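Local coordinates for protein CRISPR system CMR subunit Cmr7 1 (Sulfolobus solfataricus, PDB 2X5Q) that serves as a subunit of the CMR ribonucleoprotein complex, part of the CRISPR defence against mobile genetic elements, where it is possibly present as homodimers, at residues A[155-158]-A[159-163]; A[165-168]-A[169-172]; A[15-18]-A[19-22]; A[180-183]-A[184-188]. All coordinates share one frame; numbering follows the deposited sequence.

Interaction 1 of 4, residues A[155-158]-A[159-163]; sequences VDNV and LAKIY
Val158 and Ile162 lie side by side on the inner flank of helix 148-162, pointing the same way, with Val158 CG1 3.9 Å from Ile162 CD1. Val158 CG1 is placed opposite the backbone N (chi1 175°), which turns it along the helix toward this isoleucine. The inner side is close-packed: Leu159 and Ile162 meet Ile84 of strand 80-86, and Val155 and Leu159 meet Leu178 and Val182 of helix 172-185. Ala160 CB sits 3.2 Å from Val155 O, where the helix widens into a pi-type turn; here Ala160 N bonds back five residues to Val155 O at 3.0 Å. The next turn is tighter, and Val158 O takes two N-H groups: Ile162 N arrives almost straight (N-H...O 173°), Lys161 N from above the carbonyl plane. The outer flank is looser. Lys161, bent at chi2 and chi4, folds back over the backbone, bringing CG 3.3 Å from Asn157 O and NZ 2.8 Å from Asp156 O; a water spans Lys161 NZ and Asn157 O through weak bonds. The ammonium of Lys161 next to Asp156 O probably offsets part of that oxygen's negative charge, while the inner flank rests on hydrocarbon contact.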
ATOM      1  N   VAL A 155      -6.626  26.552   6.073  1.00 33.88           N
ATOM      2  CA  VAL A 155      -6.482  26.942   7.473  1.00 33.41           C
ATOM      3  C   VAL A 155      -7.722  27.691   7.988  1.00 33.94           C
ATOM      4  O   VAL A 155      -8.208  27.396   9.075  1.00 33.69           O
ATOM      5  CB  VAL A 155      -5.217  27.783   7.691  1.00 34.53           C
ATOM      6  CG1 VAL A 155      -5.185  28.344   9.093  1.00 33.48           C
ATOM      7  CG2 VAL A 155      -3.966  26.943   7.398  1.00 33.49           C
ATOM      8  N   ASP A 156      -8.250  28.624   7.199  1.00 35.75           N
ATOM      9  CA  ASP A 156      -9.349  29.500   7.650  1.00 36.78           C
ATOM     10  C   ASP A 156     -10.736  28.849   7.594  1.00 36.43           C
ATOM     11  O   ASP A 156     -11.614  29.173   8.401  1.00 37.36           O
ATOM     12  CB  ASP A 156      -9.392  30.785   6.818  1.00 39.60           C
ATOM     13  CG  ASP A 156      -8.148  31.637   6.985  1.00 40.65           C
ATOM     14  OD1 ASP A 156      -7.448  31.518   8.016  1.00 38.89           O
ATOM     15  OD2 ASP A 156      -7.871  32.419   6.067  1.00 42.11           O
ATOM     16  N   ASN A 157     -10.933  27.958   6.636  1.00 35.65           N
ATOM     17  CA  ASN A 157     -12.229  27.337   6.412  1.00 35.82           C
ATOM     18  C   ASN A 157     -12.294  25.895   6.864  1.00 33.80           C
ATOM     19  O   ASN A 157     -13.385  25.384   7.054  1.00 34.57           O
ATOM     20  CB  ASN A 157     -12.604  27.374   4.924  1.00 37.05           C
ATOM     21  CG  ASN A 157     -12.911  28.768   4.420  1.00 40.17           C
ATOM     22  OD1 ASN A 157     -12.974  29.732   5.187  1.00 40.55           O
ATOM     23  ND2 ASN A 157     -13.118  28.880   3.108  1.00 41.34           N
ATOM     24  N   VAL A 158     -11.154  25.219   6.993  1.00 32.05           N
ATOM     25  CA  VAL A 158     -11.166  23.800   7.368  1.00 30.69           C
ATOM     26  C   VAL A 158     -10.613  23.589   8.773  1.00 29.40           C
ATOM     27  O   VAL A 158     -11.371  23.232   9.672  1.00 29.34           O
ATOM     28  CB  VAL A 158     -10.455  22.924   6.314  1.00 29.71           C
ATOM     29  CG1 VAL A 158     -10.373  21.467   6.762  1.00 30.06           C
ATOM     30  CG2 VAL A 158     -11.191  23.027   5.001  1.00 30.24           C
ATOM     31  N   LEU A 159      -9.318  23.819   8.975  1.00 28.80           N
ATOM     32  CA  LEU A 159      -8.712  23.589  10.295  1.00 28.68           C
ATOM     33  C   LEU A 159      -9.328  24.473  11.397  1.00 29.32           C
ATOM     34  O   LEU A 159      -9.490  24.037  12.550  1.00 30.42           O
ATOM     35  CB  LEU A 159      -7.188  23.779  10.247  1.00 28.36           C
ATOM     36  CG  LEU A 159      -6.365  22.827   9.369  1.00 29.27           C
ATOM     37  CD1 LEU A 159      -4.870  23.008   9.621  1.00 29.61           C
ATOM     38  CD2 LEU A 159      -6.771  21.371   9.577  1.00 29.03           C
ATOM     39  N   ALA A 160      -9.686  25.698  11.041  1.00 30.29           N
ATOM     40  CA  ALA A 160     -10.313  26.629  11.968  1.00 31.20           C
ATOM     41  C   ALA A 160     -11.742  26.227  12.324  1.00 31.44           C
ATOM     42  O   ALA A 160     -12.285  26.702  13.322  1.00 32.02           O
ATOM     43  CB  ALA A 160     -10.296  28.036  11.391  1.00 32.66           C
ATOM     44  N   LYS A 161     -12.358  25.362  11.521  1.00 31.02           N
ATOM     45  CA  LYS A 161     -13.674  24.836  11.859  1.00 31.54           C
ATOM     46  C   LYS A 161     -13.560  23.579  12.723  1.00 29.89           C
ATOM     47  O   LYS A 161     -14.229  23.487  13.774  1.00 30.90           O
ATOM     48  CB  LYS A 161     -14.515  24.590  10.603  1.00 33.37           C
ATOM     49  CG  LYS A 161     -14.996  25.864   9.913  1.00 36.37           C
ATOM     50  CD  LYS A 161     -15.092  27.093  10.859  1.00 39.71           C
ATOM     51  CE  LYS A 161     -15.378  28.411  10.130  1.00 42.82           C
ATOM     52  NZ  LYS A 161     -14.303  28.790   9.139  1.00 43.68           N
ATOM     53  N   ILE A 162     -12.707  22.649  12.306  1.00 27.58           N
ATOM     54  CA  ILE A 162     -12.483  21.410  13.041  1.00 26.87           C
ATOM     55  C   ILE A 162     -11.909  21.732  14.418  1.00 26.37           C
ATOM     56  O   ILE A 162     -12.395  21.235  15.419  1.00 26.89           O
ATOM     57  CB  ILE A 162     -11.513  20.433  12.302  1.00 25.52           C
ATOM     58  CG1 ILE A 162     -12.026  20.062  10.907  1.00 26.45           C
ATOM     59  CG2 ILE A 162     -11.345  19.137  13.087  1.00 24.71           C
ATOM     60  CD1 ILE A 162     -10.968  19.346  10.023  1.00 25.06           C
ATOM     61  N   TYR A 163     -10.885  22.575  14.446  1.00 26.21           N
ATOM     62  CA  TYR A 163     -10.204  22.952  15.685  1.00 26.32           C
ATOM     63  C   TYR A 163     -10.531  24.397  16.046  1.00 27.36           C
ATOM     64  O   TYR A 163      -9.636  25.174  16.346  1.00 27.59           O
ATOM     65  CB  TYR A 163      -8.696  22.797  15.523  1.00 26.23           C
ATOM     66  CG  TYR A 163      -8.258  21.428  15.064  1.00 25.67           C
ATOM     67  CD1 TYR A 163      -7.997  20.419  15.984  1.00 26.37           C
ATOM     68  CD2 TYR A 163      -8.102  21.141  13.723  1.00 26.12           C
ATOM     69  CE1 TYR A 163      -7.591  19.161  15.575  1.00 26.69           C
ATOM     70  CE2 TYR A 163      -7.693  19.880  13.304  1.00 25.22           C
ATOM     71  CZ  TYR A 163      -7.444  18.898  14.230  1.00 25.30           C
ATOM     72  OH  TYR A 163      -7.050  17.638  13.826  1.00 26.09           O
TER
HETATM   73  O   HOH W   1     -16.186  27.122   7.382  1.00102.63           O

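Interaction 2 of 4, residues A[165-168]-A[169-172]; sequences KIYN and SLNK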
ATOM      1  N   LYS A 165     -11.969  25.959  18.708  1.00 30.07           N
ATOM      2  CA  LYS A 165     -11.593  26.486  20.018  1.00 30.85           C
ATOM      3  C   LYS A 165     -10.089  26.728  20.157  1.00 30.11           C
ATOM      4  O   LYS A 165      -9.652  27.819  20.545  1.00 29.31           O
ATOM      5  CB  LYS A 165     -12.132  25.591  21.134  1.00 31.24           C
ATOM      6  CG  LYS A 165     -13.619  25.843  21.370  1.00 33.58           C
ATOM      7  CD  LYS A 165     -14.229  24.882  22.360  1.00 34.30           C
ATOM      8  CE  LYS A 165     -15.668  25.280  22.680  1.00 36.77           C
ATOM      9  NZ  LYS A 165     -15.785  26.299  23.759  1.00 37.82           N
ATOM     10  N   ILE A 166      -9.299  25.727  19.802  1.00 29.41           N
ATOM     11  CA  ILE A 166      -7.848  25.872  19.848  1.00 29.66           C
ATOM     12  C   ILE A 166      -7.409  27.024  18.950  1.00 30.23           C
ATOM     13  O   ILE A 166      -6.653  27.892  19.382  1.00 30.97           O
ATOM     14  CB  ILE A 166      -7.118  24.581  19.456  1.00 28.90           C
ATOM     15  CG1 ILE A 166      -7.473  23.451  20.433  1.00 29.64           C
ATOM     16  CG2 ILE A 166      -5.599  24.829  19.448  1.00 29.80           C
ATOM     17  CD1 ILE A 166      -6.827  22.095  20.083  1.00 27.81           C
ATOM     18  N   TYR A 167      -7.915  27.048  17.716  1.00 30.41           N
ATOM     19  CA  TYR A 167      -7.509  28.038  16.718  1.00 31.14           C
ATOM     20  C   TYR A 167      -7.793  29.473  17.140  1.00 32.49           C
ATOM     21  O   TYR A 167      -6.948  30.354  16.951  1.00 32.82           O
ATOM     22  CB  TYR A 167      -8.224  27.771  15.395  1.00 31.60           C
ATOM     23  CG  TYR A 167      -7.808  28.691  14.280  1.00 32.90           C
ATOM     24  CD1 TYR A 167      -6.597  28.502  13.615  1.00 33.75           C
ATOM     25  CD2 TYR A 167      -8.624  29.747  13.874  1.00 34.66           C
ATOM     26  CE1 TYR A 167      -6.211  29.336  12.582  1.00 34.81           C
ATOM     27  CE2 TYR A 167      -8.241  30.593  12.829  1.00 36.84           C
ATOM     28  CZ  TYR A 167      -7.031  30.377  12.195  1.00 36.61           C
ATOM     29  OH  TYR A 167      -6.631  31.194  11.171  1.00 37.92           O
ATOM     30  N   ASN A 168      -8.992  29.692  17.682  1.00 32.59           N
ATOM     31  CA  ASN A 168      -9.415  31.004  18.166  1.00 34.13           C
ATOM     32  C   ASN A 168      -8.583  31.472  19.356  1.00 34.20           C
ATOM     33  O   ASN A 168      -8.532  32.675  19.625  1.00 35.26           O
ATOM     34  CB  ASN A 168     -10.902  31.002  18.562  1.00 34.62           C
ATOM     35  CG  ASN A 168     -11.847  30.852  17.366  1.00 35.96           C
ATOM     36  OD1 ASN A 168     -11.495  31.170  16.234  1.00 38.23           O
ATOM     37  ND2 ASN A 168     -13.058  30.374  17.627  1.00 35.29           N
ATOM     38  N   SER A 169      -7.958  30.528  20.071  1.00 32.85           N
ATOM     39  CA  SER A 169      -7.078  30.863  21.192  1.00 33.50           C
ATOM     40  C   SER A 169      -5.679  31.303  20.730  1.00 34.08           C
ATOM     41  O   SER A 169      -4.956  31.944  21.479  1.00 35.16           O
ATOM     42  CB  SER A 169      -6.985  29.695  22.202  1.00 32.69           C
ATOM     43  OG  SER A 169      -6.046  28.694  21.832  1.00 31.84           O
ATOM     44  N   LEU A 170      -5.308  30.979  19.494  1.00 33.87           N
ATOM     45  CA  LEU A 170      -3.970  31.304  18.982  1.00 34.41           C
ATOM     46  C   LEU A 170      -3.812  32.787  18.649  1.00 36.39           C
ATOM     47  O   LEU A 170      -4.731  33.424  18.148  1.00 36.61           O
ATOM     48  CB  LEU A 170      -3.654  30.480  17.727  1.00 33.55           C
ATOM     49  CG  LEU A 170      -3.700  28.954  17.870  1.00 31.37           C
ATOM     50  CD1 LEU A 170      -3.235  28.305  16.589  1.00 31.36           C
ATOM     51  CD2 LEU A 170      -2.863  28.464  19.061  1.00 29.60           C
ATOM     52  N   ASN A 171      -2.627  33.323  18.917  1.00 37.67           N
ATOM     53  CA  ASN A 171      -2.287  34.669  18.485  1.00 39.72           C
ATOM     54  C   ASN A 171      -1.859  34.627  17.021  1.00 40.31           C
ATOM     55  O   ASN A 171      -1.860  33.562  16.409  1.00 38.40           O
ATOM     56  CB  ASN A 171      -1.209  35.284  19.398  1.00 41.18           C
ATOM     57  CG  ASN A 171       0.169  34.660  19.215  1.00 41.40           C
ATOM     58  OD1 ASN A 171       0.480  34.091  18.171  1.00 42.06           O
ATOM     59  ND2 ASN A 171       1.007  34.782  20.240  1.00 42.30           N
ATOM     60  N   LYS A 172      -1.473  35.774  16.473  1.00 42.86           N
ATOM     61  CA  LYS A 172      -1.232  35.907  15.037  1.00 44.16           C
ATOM     62  C   LYS A 172      -0.025  35.084  14.588  1.00 43.94           C
ATOM     63  O   LYS A 172      -0.096  34.359  13.589  1.00 42.68           O
ATOM     64  CB  LYS A 172      -1.051  37.384  14.649  1.00 47.54           C
ATOM     65  CG  LYS A 172      -1.142  37.617  13.145  1.00 48.84           C
ATOM     66  CD  LYS A 172      -0.822  39.046  12.751  1.00 52.89           C
ATOM     67  CE  LYS A 172      -0.906  39.224  11.238  1.00 55.41           C
ATOM     68  NZ  LYS A 172      -0.471  37.994  10.525  1.00 54.31           N
TER
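Ile166 O is gripped by three donors at the C-terminal turn of helix 164-169: Ser169 OG at 2.6 Å, Ser169 N at 3.0 Å and Leu170 N at 3.4 Å, the two backbone bonds being weak. This is the C-terminal end of a short helix, followed by a short loop into helix 172-185, and the serine hydroxyl adds the short bond that the bent backbone contacts do not supply. Ser169 OG stands between its own N and carbonyl carbon (chi1 83°), a position that aims it back at the carbonyl three residues earlier; it lies 15° out of that carbonyl's plane. Ser169 N also makes a weak bond to Lys165 O, while Leu170 N makes a sounder one to Tyr167 O, at 3.1 Å, coming from above the carbonyl plane. At Leu170 the chain leaves the helix, and Asn171 N-caps helix 172-185, its OD1 accepting from Gln174 N. Most of the turn faces solvent, but Leu170 is buried and Tyr167 leans inward on Val155 and Ala160 of helix 148-162 and on Leu178 of helix 172-185. Leu170 CB lies 3.4 Å from Tyr167 O, and beyond it Leu170 CD1 approaches Tyr167 CD1 obliquely at 4.5 Å.

Interaction 3 of 4, residues A[15-18]-A[19-22]; sequences PITN and SISS
The flat peptide group joining Asn18 to Ser19 points its N-H at the Thr17 side chain: Ser19 N donates to Thr17 OG1 at 3.0 Å, with an N-H...O angle of 161°. A second flat group, the Asn18 side-chain amide, is held at both ends from outside the turn, OD1 accepting from Asp147 N and ND2 donating to Ser145 O. A third, the peptide following Pro15, brings its oxygen against a methyl, Pro15 O lying 3.4 Å from Ile20 CG2. With chi1 at 74° the Thr17 hydroxyl points forward along the chain to the Ser19 N-H. Thr17 OG1 is also 3.4 Å from Ile20 CG2, so a polar atom in use as an acceptor has a methyl beside it. Ile20 folds back over the turn, and its CD1 reaches Ile16 CD1 at 3.9 Å, the two side chains running across each other at a slant. Ile16 continues this apolar patch toward Phe186 and toward Ile154 of helix 148-162, while Pro15 and Thr17 pack on Ile64 of strand 62-65. On the polar side, Ser19 OG bonds to Glu66 OE2. The backbone from Thr17 to Ile20 is a type I beta turn, here combined with an ST turn in which the threonine hydroxyl accepts from the N-H two residues on. It links strand 11-15 of the mixed sheet to strand 21-23, an outermost strand of the four-stranded antiparallel sheet within this chain.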
ATOM      1  N   PRO A  15      -7.837  13.595   3.519  1.00 24.61           N
ATOM      2  CA  PRO A  15      -6.786  14.063   2.613  1.00 24.86           C
ATOM      3  C   PRO A  15      -6.768  15.576   2.500  1.00 25.47           C
ATOM      4  O   PRO A  15      -7.827  16.196   2.323  1.00 27.03           O
ATOM      5  CB  PRO A  15      -7.162  13.446   1.247  1.00 24.89           C
ATOM      6  CG  PRO A  15      -8.144  12.383   1.538  1.00 26.07           C
ATOM      7  CD  PRO A  15      -8.838  12.774   2.820  1.00 25.41           C
ATOM      8  N   ILE A  16      -5.585  16.175   2.602  1.00 25.73           N
ATOM      9  CA  ILE A  16      -5.452  17.617   2.399  1.00 26.95           C
ATOM     10  C   ILE A  16      -4.949  17.874   0.971  1.00 28.22           C
ATOM     11  O   ILE A  16      -3.764  17.653   0.665  1.00 28.93           O
ATOM     12  CB  ILE A  16      -4.509  18.228   3.449  1.00 26.94           C
ATOM     13  CG1 ILE A  16      -5.005  17.896   4.864  1.00 26.66           C
ATOM     14  CG2 ILE A  16      -4.370  19.751   3.269  1.00 28.18           C
ATOM     15  CD1 ILE A  16      -6.345  18.497   5.214  1.00 27.14           C
ATOM     16  N   THR A  17      -5.860  18.301   0.092  1.00 28.50           N
ATOM     17  CA  THR A  17      -5.534  18.611  -1.300  1.00 29.16           C
ATOM     18  C   THR A  17      -5.985  20.017  -1.637  1.00 30.08           C
ATOM     19  O   THR A  17      -6.669  20.641  -0.844  1.00 29.04           O
ATOM     20  CB  THR A  17      -6.269  17.688  -2.289  1.00 29.04           C
ATOM     21  OG1 THR A  17      -7.644  18.065  -2.343  1.00 31.67           O
ATOM     22  CG2 THR A  17      -6.159  16.227  -1.897  1.00 29.52           C
ATOM     23  N   ASN A  18      -5.661  20.476  -2.856  1.00 31.29           N
ATOM     24  CA  ASN A  18      -6.153  21.759  -3.366  1.00 33.36           C
ATOM     25  C   ASN A  18      -7.660  21.833  -3.618  1.00 34.47           C
ATOM     26  O   ASN A  18      -8.162  22.925  -3.898  1.00 36.22           O
ATOM     27  CB  ASN A  18      -5.452  22.146  -4.682  1.00 34.94           C
ATOM     28  CG  ASN A  18      -4.025  22.606  -4.476  1.00 35.52           C
ATOM     29  OD1 ASN A  18      -3.768  23.541  -3.716  1.00 35.89           O
ATOM     30  ND2 ASN A  18      -3.088  21.963  -5.171  1.00 34.96           N
ATOM     31  N   SER A  19      -8.378  20.707  -3.548  1.00 33.30           N
ATOM     32  CA  SER A  19      -9.800  20.691  -3.911  1.00 34.80           C
ATOM     33  C   SER A  19     -10.801  20.509  -2.770  1.00 34.45           C
ATOM     34  O   SER A  19     -12.021  20.531  -3.004  1.00 35.44           O
ATOM     35  CB  SER A  19     -10.042  19.628  -4.979  1.00 35.01           C
ATOM     36  OG  SER A  19      -9.313  19.954  -6.146  1.00 36.29           O
ATOM     37  N   ILE A  20     -10.313  20.339  -1.546  1.00 33.01           N
ATOM     38  CA  ILE A  20     -11.220  20.129  -0.426  1.00 33.07           C
ATOM     39  C   ILE A  20     -11.891  21.452  -0.071  1.00 35.03           C
ATOM     40  O   ILE A  20     -11.348  22.530  -0.313  1.00 35.22           O
ATOM     41  CB  ILE A  20     -10.516  19.483   0.794  1.00 30.90           C
ATOM     42  CG1 ILE A  20      -9.598  20.478   1.508  1.00 29.91           C
ATOM     43  CG2 ILE A  20      -9.733  18.233   0.351  1.00 29.12           C
ATOM     44  CD1 ILE A  20      -8.992  19.936   2.778  1.00 28.72           C
ATOM     45  N   SER A  21     -13.092  21.355   0.473  1.00 36.71           N
ATOM     46  CA  SER A  21     -13.845  22.536   0.886  1.00 39.21           C
ATOM     47  C   SER A  21     -14.716  22.179   2.068  1.00 39.81           C
ATOM     48  O   SER A  21     -15.217  21.057   2.164  1.00 39.56           O
ATOM     49  CB  SER A  21     -14.722  23.045  -0.260  1.00 41.08           C
ATOM     50  OG  SER A  21     -15.683  22.072  -0.629  1.00 41.84           O
ATOM     51  N   SER A  22     -14.896  23.133   2.965  1.00 41.65           N
ATOM     52  CA  SER A  22     -15.851  22.980   4.049  1.00 43.01           C
ATOM     53  C   SER A  22     -17.278  23.028   3.489  1.00 45.75           C
ATOM     54  O   SER A  22     -17.575  23.813   2.601  1.00 47.35           O
ATOM     55  CB  SER A  22     -15.635  24.083   5.087  1.00 43.65           C
ATOM     56  OG  SER A  22     -16.813  24.339   5.823  1.00 45.56           O
TER

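Interaction 4 of 4, residues A[180-183]-A[184-188]; sequences RDVE and EIFNY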
ATOM      1  N   ARG A 180       2.069  28.186   7.735  1.00 39.01           N
ATOM      2  CA  ARG A 180       3.344  27.717   7.218  1.00 39.86           C
ATOM      3  C   ARG A 180       3.406  26.189   7.228  1.00 37.58           C
ATOM      4  O   ARG A 180       3.759  25.585   6.212  1.00 37.39           O
ATOM      5  CB  ARG A 180       4.520  28.318   7.979  1.00 41.95           C
ATOM      6  CG  ARG A 180       4.718  29.803   7.683  1.00 44.58           C
ATOM      7  CD  ARG A 180       6.116  30.249   8.064  1.00 49.10           C
ATOM      8  NE  ARG A 180       6.414  30.061   9.486  1.00 49.85           N
ATOM      9  CZ  ARG A 180       6.015  30.873  10.466  1.00 50.88           C
ATOM     10  NH1 ARG A 180       5.266  31.947  10.207  1.00 52.18           N
ATOM     11  NH2 ARG A 180       6.376  30.618  11.720  1.00 50.55           N
ATOM     12  N   ASP A 181       3.050  25.577   8.358  1.00 35.40           N
ATOM     13  CA  ASP A 181       2.964  24.110   8.468  1.00 33.63           C
ATOM     14  C   ASP A 181       2.168  23.499   7.310  1.00 32.52           C
ATOM     15  O   ASP A 181       2.641  22.578   6.626  1.00 32.42           O
ATOM     16  CB  ASP A 181       2.289  23.705   9.788  1.00 32.26           C
ATOM     17  CG  ASP A 181       3.229  23.749  10.979  1.00 33.38           C
ATOM     18  OD1 ASP A 181       4.384  24.196  10.824  1.00 36.24           O
ATOM     19  OD2 ASP A 181       2.807  23.341  12.082  1.00 32.13           O
ATOM     20  N   VAL A 182       0.960  24.011   7.094  1.00 31.68           N
ATOM     21  CA  VAL A 182       0.083  23.480   6.044  1.00 31.17           C
ATOM     22  C   VAL A 182       0.738  23.581   4.673  1.00 32.84           C
ATOM     23  O   VAL A 182       0.723  22.619   3.906  1.00 32.69           O
ATOM     24  CB  VAL A 182      -1.308  24.155   6.068  1.00 30.98           C
ATOM     25  CG1 VAL A 182      -2.110  23.822   4.830  1.00 30.08           C
ATOM     26  CG2 VAL A 182      -2.073  23.713   7.324  1.00 28.15           C
ATOM     27  N   GLU A 183       1.352  24.721   4.378  1.00 35.07           N
ATOM     28  CA  GLU A 183       1.999  24.908   3.094  1.00 36.87           C
ATOM     29  C   GLU A 183       3.247  24.022   2.931  1.00 36.77           C
ATOM     30  O   GLU A 183       3.468  23.478   1.854  1.00 35.88           O
ATOM     31  CB  GLU A 183       2.336  26.392   2.872  1.00 39.40           C
ATOM     32  CG  GLU A 183       2.912  26.709   1.494  1.00 42.65           C
ATOM     33  CD  GLU A 183       2.123  26.106   0.335  1.00 44.33           C
ATOM     34  OE1 GLU A 183       0.902  25.850   0.470  1.00 45.62           O
ATOM     35  OE2 GLU A 183       2.740  25.878  -0.720  1.00 46.36           O
ATOM     36  N   GLU A 184       4.017  23.851   4.007  1.00 37.14           N
ATOM     37  CA  GLU A 184       5.205  22.985   4.016  1.00 38.37           C
ATOM     38  C   GLU A 184       4.877  21.519   3.809  1.00 35.91           C
ATOM     39  O   GLU A 184       5.522  20.827   3.029  1.00 35.85           O
ATOM     40  CB  GLU A 184       5.953  23.079   5.355  1.00 39.36           C
ATOM     41  CG  GLU A 184       6.828  24.295   5.529  1.00 44.34           C
ATOM     42  CD  GLU A 184       7.264  24.531   6.987  1.00 44.84           C
ATOM     43  OE1 GLU A 184       6.863  23.768   7.917  1.00 47.78           O
ATOM     44  OE2 GLU A 184       7.997  25.517   7.210  1.00 49.03           O
ATOM     45  N   ILE A 185       3.903  21.039   4.566  1.00 34.03           N
ATOM     46  CA  ILE A 185       3.676  19.605   4.708  1.00 32.56           C
ATOM     47  C   ILE A 185       2.904  18.955   3.572  1.00 30.96           C
ATOM     48  O   ILE A 185       3.279  17.890   3.115  1.00 29.66           O
ATOM     49  CB  ILE A 185       2.913  19.298   6.031  1.00 31.46           C
ATOM     50  CG1 ILE A 185       3.777  19.662   7.234  1.00 33.12           C
ATOM     51  CG2 ILE A 185       2.502  17.831   6.116  1.00 30.07           C
ATOM     52  CD1 ILE A 185       2.945  19.853   8.478  1.00 32.15           C
ATOM     53  N   PHE A 186       1.805  19.565   3.147  1.00 30.58           N
ATOM     54  CA  PHE A 186       0.790  18.819   2.400  1.00 29.52           C
ATOM     55  C   PHE A 186       1.002  18.805   0.885  1.00 30.83           C
ATOM     56  O   PHE A 186       0.133  19.201   0.105  1.00 31.80           O
ATOM     57  CB  PHE A 186      -0.606  19.299   2.785  1.00 28.34           C
ATOM     58  CG  PHE A 186      -0.984  18.902   4.170  1.00 26.82           C
ATOM     59  CD1 PHE A 186      -1.235  17.578   4.471  1.00 25.26           C
ATOM     60  CD2 PHE A 186      -1.018  19.833   5.194  1.00 27.60           C
ATOM     61  CE1 PHE A 186      -1.565  17.198   5.759  1.00 25.85           C
ATOM     62  CE2 PHE A 186      -1.351  19.449   6.474  1.00 26.86           C
ATOM     63  CZ  PHE A 186      -1.621  18.137   6.754  1.00 25.78           C
ATOM     64  N   ASN A 187       2.173  18.325   0.492  1.00 31.37           N
ATOM     65  CA  ASN A 187       2.402  17.868  -0.863  1.00 31.55           C
ATOM     66  C   ASN A 187       1.784  16.476  -1.008  1.00 29.98           C
ATOM     67  O   ASN A 187       1.642  15.739  -0.023  1.00 29.52           O
ATOM     68  CB  ASN A 187       3.887  17.785  -1.163  1.00 33.02           C
ATOM     69  CG  ASN A 187       4.623  19.043  -0.822  1.00 35.66           C
ATOM     70  OD1 ASN A 187       4.130  20.146  -1.052  1.00 39.42           O
ATOM     71  ND2 ASN A 187       5.830  18.893  -0.281  1.00 36.08           N
ATOM     72  N   TYR A 188       1.413  16.124  -2.230  1.00 29.37           N
ATOM     73  CA  TYR A 188       0.757  14.855  -2.501  1.00 27.76           C
ATOM     74  C   TYR A 188       0.874  14.485  -3.976  1.00 28.15           C
ATOM     75  O   TYR A 188       1.316  15.289  -4.814  1.00 28.12           O
ATOM     76  CB  TYR A 188      -0.719  14.894  -2.071  1.00 26.99           C
ATOM     77  CG  TYR A 188      -1.570  15.940  -2.790  1.00 27.07           C
ATOM     78  CD1 TYR A 188      -2.380  15.593  -3.855  1.00 28.36           C
ATOM     79  CD2 TYR A 188      -1.556  17.271  -2.397  1.00 27.86           C
ATOM     80  CE1 TYR A 188      -3.163  16.550  -4.526  1.00 28.54           C
ATOM     81  CE2 TYR A 188      -2.338  18.231  -3.044  1.00 28.67           C
ATOM     82  CZ  TYR A 188      -3.135  17.860  -4.109  1.00 29.23           C
ATOM     83  OH  TYR A 188      -3.889  18.800  -4.763  1.00 29.83           O
TER
HETATM   84  O   HOH W   2       2.310  21.995  -0.297  1.00 81.38           O
HETATM   85  O   HOH W   3       5.502  23.106  -0.896  1.00103.49           O
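Glu184 runs back along the helix over the carbonyl of Arg180. Glu184 CB and Glu184 CG both lie 3.4 Å from Arg180 O, and Glu184 CD is only slightly farther. CG lies beside the backbone N (chi1 -79°) and the chain is extended beyond it, which carries the carboxylate back to Asp181. At the tip, Glu184 OE1 comes 3.8 Å from Asp181 OD1, the carboxylate planes 35° apart. Such like charges would be expected to repel, but Asp181 OD1 is paired with Lys177 NZ in a salt bridge, and Arg110 forms long, weak ion pairs with both carboxylates. Glu184 N donates to Arg180 O at 2.8 Å and Ile185 N to Asp181 O at 2.9 Å. Helix 172-185 ends here: Phe186 N keeps a weak bond to Val182 O, and the chain then bends through an inverse gamma turn centred on Phe186, closed by Asn187 N donating to Ile185 O, before strand 188-193 begins. The buried Phe186 ring has Ile185 CG2 over the centre of one face, 3.9 Å above it, and Val182 CA at its edge, in plane. Val182 CG1 slants past the same ring, 4.2 Å from Phe186 CD2.

Overall arrangement
Interactions 1 and 3 are buried, interaction 4 is partly so, and interaction 2 lies at the surface, its centre about 21 Å from the centre of the chain. Three of them sit at helix ends: 1 in helix 148-162, 2 in helix 164-169, 4 in helix 172-185; interaction 3 is a turn between strands. Tyr167 ties 2 to 1, its OH probably hydrogen-bonded to Asp156. Val182 joins 4 to 1 through methyl contacts, whereas a probable hydrogen bond between Asn18 N and Tyr188 OH joins 3 to 4. Hydrocarbon dominates the shared interior, yet the Thr17 hydroxyl and Asp181 carboxylate are buried there with bonded partners; Lys161 and Ser169 are exposed.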